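Uncharacterized protein, cytosolic disulfide reductase DsbM (Pseudomonas aeruginosa PAO1, PDB 5HFI) probably acts as a cytosolic disulfide reductase of the DsbA-like thioredoxin superfamily and binds glutathione, also covalently. Local coordinates at residues A96-L108 / E147-L161. Sequence-based numbering, arbitrary orientation.
Sequences APPTAAVLAAEAL and EGFAEAFDACSGEPL
Helices 96-108 and 149-157 pass with their axes 8.2 Å apart at closest approach and their N-to-C directions 123° apart, bringing the CA atoms of Ala-104 and Phe-153 within 5.1 Å. No hydrogen bond joins the two segments; Ala-100 and Ala-104, at the nearest CA pairs, present only a methyl, consistent with the short axis distance. The methyl of Ala-104 is a knob in the hole formed by Phe-149, Ala-152, Phe-153 and Cys-156, and Ala-100 repeats this one turn earlier among Phe-153, Cys-156, Ser-157 and Leu-161. Both phenylalanines reciprocate as knobs, Phe-149 among Ala-101, Ala-104, Ala-105 and Leu-108, Phe-153 among Pro-97, Ala-100, Ala-101 and Ala-104. With CG anti to the backbone N (chi1 171°), Phe-153 turns its ring edge to the backbone of Ala-101 and Pro-97, CE1 lying 3.2 Å from Pro-97 O. Over the centre of one face of that ring stands Ser-157 OG, 3.7 Å above the plane, held by its hydrogen bond to Phe-153 O (2.7 Å). The contact belongs to the helical region inserted between strands 37-42 and 182-186, as in DsbA-like proteins: Leu-136 of helix 133-142 also packs on Phe-153, while Thr-99 touches Tyr-13 of strand 8-13. Beyond the turn at Gly-158, Leu-161 splays its methyls, CD1 to Thr-99 CG2 (3.7 Å) and CD2 to Ala-96 CB. At the other end, Leu-108 lays CD1 3.5 Å from Phe-149 CA.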
loop_
_atom_site.group_PDB
_atom_site.type_symbol
_atom_site.label_atom_id
_atom_site.label_comp_id
_atom_site.label_asym_id
_atom_site.label_seq_id
_atom_site.Cartn_x
_atom_site.Cartn_y
_atom_site.Cartn_z
ATOM N N ALA A 96 -8.991 -5.510 -3.878
ATOM C CA ALA A 96 -8.446 -6.327 -4.964
ATOM C C ALA A 96 -8.015 -5.493 -6.162
ATOM O O ALA A 96 -6.869 -5.665 -6.621
ATOM C CB ALA A 96 -9.447 -7.419 -5.354
ATOM N N PRO A 97 -8.831 -4.599 -6.719
ATOM C CA PRO A 97 -8.400 -3.851 -7.913
ATOM C C PRO A 97 -7.144 -3.026 -7.668
ATOM O O PRO A 97 -6.214 -3.090 -8.486
ATOM C CB PRO A 97 -9.617 -2.976 -8.255
ATOM C CG PRO A 97 -10.776 -3.742 -7.693
ATOM C CD PRO A 97 -10.258 -4.348 -6.421
ATOM N N PRO A 98 -7.049 -2.242 -6.579
ATOM C CA PRO A 98 -5.797 -1.492 -6.379
ATOM C C PRO A 98 -4.590 -2.390 -6.188
ATOM O O PRO A 98 -3.485 -2.025 -6.605
ATOM C CB PRO A 98 -6.066 -0.652 -5.122
ATOM C CG PRO A 98 -7.261 -1.217 -4.508
ATOM C CD PRO A 98 -8.066 -1.830 -5.596
ATOM N N THR A 99 -4.756 -3.548 -5.544
ATOM C CA THR A 99 -3.620 -4.454 -5.413
ATOM C C THR A 99 -3.193 -4.993 -6.774
ATOM O O THR A 99 -1.994 -5.079 -7.063
ATOM C CB THR A 99 -3.951 -5.599 -4.455
ATOM O OG1 THR A 99 -4.346 -5.060 -3.186
ATOM C CG2 THR A 99 -2.729 -6.489 -4.253
ATOM N N ALA A 100 -4.159 -5.349 -7.627
ATOM C CA ALA A 100 -3.823 -5.778 -8.981
ATOM C C ALA A 100 -3.079 -4.689 -9.745
ATOM O O ALA A 100 -2.185 -4.992 -10.546
ATOM C CB ALA A 100 -5.089 -6.186 -9.737
ATOM N N ALA A 101 -3.423 -3.422 -9.508
ATOM C CA ALA A 101 -2.708 -2.328 -10.160
ATOM C C ALA A 101 -1.257 -2.266 -9.697
ATOM O O ALA A 101 -0.355 -1.995 -10.497
ATOM C CB ALA A 101 -3.419 -1.001 -9.888
ATOM N N VAL A 102 -1.016 -2.515 -8.409
ATOM C CA VAL A 102 0.352 -2.554 -7.900
ATOM C C VAL A 102 1.114 -3.710 -8.538
ATOM O O VAL A 102 2.258 -3.555 -8.983
ATOM C CB VAL A 102 0.348 -2.662 -6.363
ATOM C CG1 VAL A 102 1.737 -2.988 -5.843
ATOM C CG2 VAL A 102 -0.193 -1.377 -5.735
ATOM N N LEU A 103 0.487 -4.888 -8.587
ATOM C CA LEU A 103 1.104 -6.036 -9.247
ATOM C C LEU A 103 1.425 -5.731 -10.703
ATOM O O LEU A 103 2.514 -6.061 -11.189
ATOM C CB LEU A 103 0.181 -7.252 -9.158
ATOM C CG LEU A 103 0.097 -7.977 -7.817
ATOM C CD1 LEU A 103 -0.874 -9.144 -7.915
ATOM C CD2 LEU A 103 1.473 -8.456 -7.393
ATOM N N ALA A 104 0.484 -5.104 -11.417
ATOM C CA ALA A 104 0.695 -4.807 -12.830
ATOM C C ALA A 104 1.820 -3.798 -13.025
ATOM O O ALA A 104 2.644 -3.949 -13.934
ATOM C CB ALA A 104 -0.603 -4.297 -13.455
ATOM N N ALA A 105 1.865 -2.757 -12.189
ATOM C CA ALA A 105 2.941 -1.775 -12.291
ATOM C C ALA A 105 4.296 -2.412 -12.018
ATOM O O ALA A 105 5.294 -2.070 -12.664
ATOM C CB ALA A 105 2.694 -0.619 -11.326
ATOM N N GLU A 106 4.352 -3.338 -11.058
ATOM C CA GLU A 106 5.609 -4.023 -10.776
ATOM C C GLU A 106 5.994 -4.955 -11.919
ATOM O O GLU A 106 7.169 -5.032 -12.297
ATOM C CB GLU A 106 5.506 -4.791 -9.458
ATOM C CG GLU A 106 6.785 -5.509 -9.052
ATOM C CD GLU A 106 7.936 -4.557 -8.775
ATOM O OE1 GLU A 106 7.681 -3.390 -8.404
ATOM O OE2 GLU A 106 9.102 -4.979 -8.931
ATOM N N ALA A 107 5.014 -5.659 -12.492
ATOM C CA ALA A 107 5.301 -6.580 -13.587
ATOM C C ALA A 107 5.748 -5.837 -14.841
ATOM O O ALA A 107 6.679 -6.273 -15.529
ATOM C CB ALA A 107 4.071 -7.438 -13.887
ATOM N N LEU A 108 5.099 -4.713 -15.153
ATOM C CA LEU A 108 5.406 -3.986 -16.380
ATOM C C LEU A 108 6.713 -3.212 -16.268
ATOM O O LEU A 108 7.558 -3.271 -17.167
ATOM C CB LEU A 108 4.270 -3.023 -16.720
ATOM C CG LEU A 108 3.326 -3.361 -17.870
ATOM C CD1 LEU A 108 2.468 -2.151 -18.158
ATOM C CD2 LEU A 108 4.097 -3.776 -19.110
ATOM N N GLU A 147 0.950 2.501 -22.335
ATOM C CA GLU A 147 1.142 1.461 -23.344
ATOM C C GLU A 147 1.350 0.129 -22.634
ATOM O O GLU A 147 2.455 -0.184 -22.183
ATOM C CB GLU A 147 2.318 1.797 -24.253
ATOM C CG GLU A 147 2.600 0.744 -25.311
ATOM C CD GLU A 147 1.407 0.484 -26.214
ATOM O OE1 GLU A 147 0.554 -0.355 -25.855
ATOM O OE2 GLU A 147 1.321 1.121 -27.284
ATOM N N GLY A 148 0.280 -0.655 -22.525
ATOM C CA GLY A 148 0.346 -1.997 -21.983
ATOM C C GLY A 148 -0.216 -2.163 -20.587
ATOM O O GLY A 148 -0.451 -3.305 -20.172
ATOM N N PHE A 149 -0.443 -1.078 -19.841
ATOM C CA PHE A 149 -0.891 -1.240 -18.458
ATOM C C PHE A 149 -2.300 -1.810 -18.392
ATOM O O PHE A 149 -2.607 -2.608 -17.499
ATOM C CB PHE A 149 -0.816 0.088 -17.706
ATOM C CG PHE A 149 -1.231 -0.007 -16.263
ATOM C CD1 PHE A 149 -0.372 -0.544 -15.319
ATOM C CD2 PHE A 149 -2.467 0.458 -15.850
ATOM C CE1 PHE A 149 -0.745 -0.631 -13.994
ATOM C CE2 PHE A 149 -2.845 0.376 -14.527
ATOM C CZ PHE A 149 -1.983 -0.169 -13.596
ATOM N N ALA A 150 -3.169 -1.417 -19.327
ATOM C CA ALA A 150 -4.533 -1.936 -19.332
ATOM C C ALA A 150 -4.537 -3.456 -19.410
ATOM O O ALA A 150 -5.226 -4.127 -18.632
ATOM C CB ALA A 150 -5.323 -1.334 -20.493
ATOM N N GLU A 151 -3.753 -4.020 -20.334
ATOM C CA GLU A 151 -3.704 -5.471 -20.478
ATOM C C GLU A 151 -3.048 -6.124 -19.271
ATOM O O GLU A 151 -3.502 -7.178 -18.813
ATOM C CB GLU A 151 -2.958 -5.865 -21.753
ATOM C CG GLU A 151 -3.688 -5.521 -23.046
ATOM C CD GLU A 151 -3.758 -4.024 -23.315
ATOM O OE1 GLU A 151 -2.823 -3.306 -22.890
ATOM O OE2 GLU A 151 -4.748 -3.580 -23.947
ATOM N N ALA A 152 -1.972 -5.523 -18.754
ATOM C CA ALA A 152 -1.309 -6.082 -17.580
ATOM C C ALA A 152 -2.224 -6.059 -16.361
ATOM O O ALA A 152 -2.236 -7.009 -15.569
ATOM C CB ALA A 152 -0.015 -5.319 -17.297
ATOM N N PHE A 153 -2.997 -4.984 -16.195
ATOM C CA PHE A 153 -3.908 -4.899 -15.058
ATOM C C PHE A 153 -4.997 -5.960 -15.145
ATOM O O PHE A 153 -5.326 -6.609 -14.145
ATOM C CB PHE A 153 -4.525 -3.502 -14.975
ATOM C CG PHE A 153 -5.634 -3.394 -13.967
ATOM C CD1 PHE A 153 -5.345 -3.147 -12.638
ATOM C CD2 PHE A 153 -6.961 -3.517 -14.351
ATOM C CE1 PHE A 153 -6.350 -3.046 -11.705
ATOM C CE2 PHE A 153 -7.975 -3.412 -13.423
ATOM C CZ PHE A 153 -7.667 -3.174 -12.094
ATOM N N ASP A 154 -5.585 -6.136 -16.328
ATOM C CA ASP A 154 -6.630 -7.143 -16.466
ATOM C C ASP A 154 -6.066 -8.544 -16.258
ATOM O O ASP A 154 -6.726 -9.405 -15.663
ATOM C CB ASP A 154 -7.307 -7.014 -17.830
ATOM C CG ASP A 154 -7.996 -5.668 -18.017
ATOM O OD1 ASP A 154 -8.070 -5.190 -19.169
ATOM O OD2 ASP A 154 -8.461 -5.084 -17.012
ATOM N N ALA A 155 -4.835 -8.784 -16.719
ATOM C CA ALA A 155 -4.208 -10.085 -16.504
ATOM C C ALA A 155 -3.896 -10.318 -15.030
ATOM O O ALA A 155 -4.127 -11.415 -14.507
ATOM C CB ALA A 155 -2.937 -10.201 -17.344
ATOM N N CYS A 156 -3.373 -9.302 -14.341
ATOM C CA CYS A 156 -3.033 -9.462 -12.932
ATOM C C CYS A 156 -4.264 -9.608 -12.048
ATOM O O CYS A 156 -4.155 -10.164 -10.950
ATOM C CB CYS A 156 -2.195 -8.274 -12.449
ATOM S SG CYS A 156 -0.495 -8.257 -13.074
ATOM N N SER A 157 -5.425 -9.125 -12.498
ATOM C CA SER A 157 -6.628 -9.159 -11.675
ATOM C C SER A 157 -7.150 -10.570 -11.461
ATOM O O SER A 157 -7.880 -10.811 -10.493
ATOM C CB SER A 157 -7.726 -8.299 -12.307
ATOM O OG SER A 157 -7.356 -6.931 -12.337
ATOM N N GLY A 158 -6.798 -11.504 -12.332
ATOM C CA GLY A 158 -7.325 -12.843 -12.209
ATOM C C GLY A 158 -6.522 -13.725 -11.280
ATOM O O GLY A 158 -6.377 -13.442 -10.085
ATOM N N GLU A 159 -5.988 -14.802 -11.843
ATOM C CA GLU A 159 -5.301 -15.805 -11.038
ATOM C C GLU A 159 -3.993 -15.307 -10.424
ATOM O O GLU A 159 -3.650 -15.774 -9.326
ATOM C CB GLU A 159 -5.085 -17.051 -11.906
ATOM C CG GLU A 159 -6.316 -17.949 -11.990
ATOM C CD GLU A 159 -6.721 -18.553 -10.659
ATOM O OE1 GLU A 159 -5.836 -19.032 -9.920
ATOM O OE2 GLU A 159 -7.927 -18.529 -10.344
ATOM N N PRO A 160 -3.226 -14.395 -11.051
ATOM C CA PRO A 160 -2.071 -13.818 -10.333
ATOM C C PRO A 160 -2.436 -13.155 -9.014
ATOM O O PRO A 160 -1.701 -13.302 -8.030
ATOM C CB PRO A 160 -1.514 -12.801 -11.338
ATOM C CG PRO A 160 -1.885 -13.353 -12.660
ATOM C CD PRO A 160 -3.220 -14.006 -12.475
ATOM N N LEU A 161 -3.550 -12.419 -8.964
ATOM C CA LEU A 161 -3.913 -11.719 -7.735
ATOM C C LEU A 161 -4.286 -12.692 -6.621
ATOM O O LEU A 161 -3.880 -12.506 -5.468
ATOM C CB LEU A 161 -5.064 -10.754 -8.004
ATOM C CG LEU A 161 -5.530 -9.932 -6.802
ATOM C CD1 LEU A 161 -4.396 -9.067 -6.268
ATOM C CD2 LEU A 161 -6.721 -9.072 -7.188
#